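Local coordinates for protein putative succinylglutamate desuccinylase / aspartoacylase (Shewanella amazonensis, PDB 3FMC) that is thought to be a zinc-dependent hydrolase of the succinylglutamate desuccinylase/aspartoacylase family, probably acting on ester bonds, at residues L201-F206 and C285-Y290. Sequence-based numbering, arbitrary orientation.
Sequences LIPNSF and CFLKNY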
loop_
_atom_site.group_PDB
_atom_site.type_symbol
_atom_site.label_atom_id
_atom_site.label_comp_id
_atom_site.label_asym_id
_atom_site.label_seq_id
_atom_site.Cartn_x
_atom_site.Cartn_y
_atom_site.Cartn_z
ATOM N N LEU C 201 -26.809 18.920 8.644
ATOM C CA LEU C 201 -26.689 20.141 9.447
ATOM C C LEU C 201 -25.753 19.865 10.609
ATOM O O LEU C 201 -25.990 18.967 11.444
ATOM C CB LEU C 201 -28.076 20.615 9.912
ATOM C CG LEU C 201 -29.090 20.981 8.820
ATOM C CD1 LEU C 201 -30.485 21.209 9.395
ATOM C CD2 LEU C 201 -28.619 22.204 8.033
ATOM N N ILE C 202 -24.666 20.645 10.677
ATOM C CA ILE C 202 -23.573 20.362 11.602
ATOM C C ILE C 202 -23.404 21.448 12.658
ATOM O O ILE C 202 -23.637 22.639 12.394
ATOM C CB ILE C 202 -22.236 20.019 10.819
ATOM C CG1 ILE C 202 -21.585 21.255 10.181
ATOM C CG2 ILE C 202 -22.462 18.913 9.745
ATOM C CD1 ILE C 202 -20.194 20.910 9.587
ATOM N N PRO C 203 -23.003 21.048 13.872
ATOM C CA PRO C 203 -22.914 21.963 14.995
ATOM C C PRO C 203 -21.598 22.714 15.097
ATOM O O PRO C 203 -20.677 22.493 14.301
ATOM C CB PRO C 203 -23.032 21.035 16.191
ATOM C CG PRO C 203 -22.364 19.778 15.741
ATOM C CD PRO C 203 -22.659 19.669 14.266
ATOM N N ASN C 204 -21.535 23.611 16.073
ATOM C CA ASN C 204 -20.310 24.352 16.362
ATOM C C ASN C 204 -19.308 23.456 17.116
ATOM O O ASN C 204 -19.194 23.496 18.346
ATOM C CB ASN C 204 -20.603 25.609 17.175
ATOM C CG ASN C 204 -19.423 26.549 17.237
ATOM O OD1 ASN C 204 -18.375 26.281 16.640
ATOM N ND2 ASN C 204 -19.559 27.635 18.004
ATOM N N SER C 205 -18.554 22.683 16.355
ATOM C CA SER C 205 -17.611 21.755 16.934
ATOM C C SER C 205 -16.474 21.560 15.967
ATOM O O SER C 205 -16.712 21.328 14.797
ATOM C CB SER C 205 -18.317 20.425 17.138
ATOM O OG SER C 205 -17.453 19.495 17.731
ATOM N N PHE C 206 -15.245 21.670 16.461
ATOM C CA PHE C 206 -14.080 21.416 15.625
ATOM C C PHE C 206 -13.684 19.945 15.622
ATOM O O PHE C 206 -13.388 19.363 16.676
ATOM C CB PHE C 206 -12.906 22.241 16.091
ATOM C CG PHE C 206 -11.707 22.072 15.249
ATOM C CD1 PHE C 206 -11.506 22.883 14.134
ATOM C CD2 PHE C 206 -10.779 21.090 15.543
ATOM C CE1 PHE C 206 -10.401 22.722 13.349
ATOM C CE2 PHE C 206 -9.649 20.946 14.752
ATOM C CZ PHE C 206 -9.466 21.758 13.666
ATOM N N CYS C 285 -30.826 16.319 7.735
ATOM C CA CYS C 285 -30.850 15.665 9.030
ATOM C C CYS C 285 -29.726 16.277 9.840
ATOM O O CYS C 285 -28.779 16.841 9.266
ATOM C CB CYS C 285 -30.807 14.146 8.945
ATOM S SG CYS C 285 -29.218 13.366 8.928
ATOM N N PHE C 286 -29.857 16.263 11.159
ATOM C CA PHE C 286 -28.810 16.744 12.009
ATOM C C PHE C 286 -27.714 15.665 12.014
ATOM O O PHE C 286 -28.009 14.469 11.971
ATOM C CB PHE C 286 -29.315 17.043 13.411
ATOM C CG PHE C 286 -30.185 18.250 13.441
ATOM C CD1 PHE C 286 -29.622 19.494 13.491
ATOM C CD2 PHE C 286 -31.556 18.144 13.309
ATOM C CE1 PHE C 286 -30.405 20.625 13.475
ATOM C CE2 PHE C 286 -32.336 19.280 13.302
ATOM C CZ PHE C 286 -31.746 20.519 13.386
ATOM N N LEU C 287 -26.473 16.111 12.122
ATOM C CA LEU C 287 -25.305 15.241 11.989
ATOM C C LEU C 287 -25.336 14.027 12.900
ATOM O O LEU C 287 -24.900 12.938 12.488
ATOM C CB LEU C 287 -24.041 16.032 12.233
ATOM C CG LEU C 287 -22.713 15.287 12.082
ATOM C CD1 LEU C 287 -22.485 14.821 10.630
ATOM C CD2 LEU C 287 -21.582 16.195 12.623
ATOM N N LYS C 288 -25.844 14.204 14.112
ATOM C CA LYS C 288 -25.938 13.087 15.087
ATOM C C LYS C 288 -26.795 11.915 14.574
ATOM O O LYS C 288 -26.660 10.773 15.037
ATOM C CB LYS C 288 -26.470 13.575 16.440
ATOM C CG LYS C 288 -27.952 13.905 16.427
ATOM C CD LYS C 288 -28.486 14.385 17.774
ATOM C CE LYS C 288 -29.988 14.742 17.598
ATOM N NZ LYS C 288 -30.623 15.440 18.762
ATOM N N ASN C 289 -27.684 12.190 13.616
ATOM C CA ASN C 289 -28.540 11.159 13.037
ATOM C C ASN C 289 -28.002 10.498 11.747
ATOM O O ASN C 289 -28.680 9.702 11.106
ATOM C CB ASN C 289 -29.931 11.759 12.844
ATOM C CG ASN C 289 -30.593 12.076 14.157
ATOM O OD1 ASN C 289 -30.389 11.351 15.131
ATOM N ND2 ASN C 289 -31.363 13.162 14.213
ATOM N N TYR C 290 -26.757 10.827 11.407
ATOM C CA TYR C 290 -26.033 10.253 10.268
ATOM C C TYR C 290 -25.270 9.048 10.832
ATOM O O TYR C 290 -24.364 9.221 11.657
ATOM C CB TYR C 290 -25.104 11.306 9.651
ATOM C CG TYR C 290 -24.466 10.968 8.314
ATOM C CD1 TYR C 290 -25.165 10.302 7.318
ATOM C CD2 TYR C 290 -23.148 11.371 8.031
ATOM C CE1 TYR C 290 -24.563 10.013 6.077
ATOM C CE2 TYR C 290 -22.560 11.134 6.795
ATOM C CZ TYR C 290 -23.269 10.463 5.815
ATOM O OH TYR C 290 -22.707 10.208 4.579
#
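Leu201 and Phe286 form a parallel beta bridge where strands 198-202 and 283-286 both run out. Both backbone polar groups of Leu201 face strand 283-286, bonding to the two residues that flank its bridge partner: its N donates to Cys285 O at 2.9 Å in a nearly straight bond (171°), and its O accepts from Leu287 N at 3.0 Å in a more bent one, as the chain turns into the 3-10 segment 287-289.

Leu201 and Phe286 project from the same face of the sheet. With its CG beside the backbone N (chi1 -61°), Leu201 brings CD1 over one face of the phenylalanine ring, near the rim, 4.1 Å from CE1; a methyl ending leucine's branched side chain suits a flat aromatic face. Leu287 points toward 201-206. Its CG, anti to the backbone N (chi1 -178°), carries CD2 to Ile202 CG2 at 4.1 Å and to Pro203 CD at 4.0 Å, crossing the proline at about a right angle. Proline, lacking an N-H, suits the point where 201-206 leaves the strand. Tyr182 of strand 176-184, the other parallel neighbour of 198-202, touches both Ile202 and Leu287.

The backbone bonds thus fix the register and satisfy the polar groups of buried Leu201, while apolar side chains supply non-directional van der Waals cohesion.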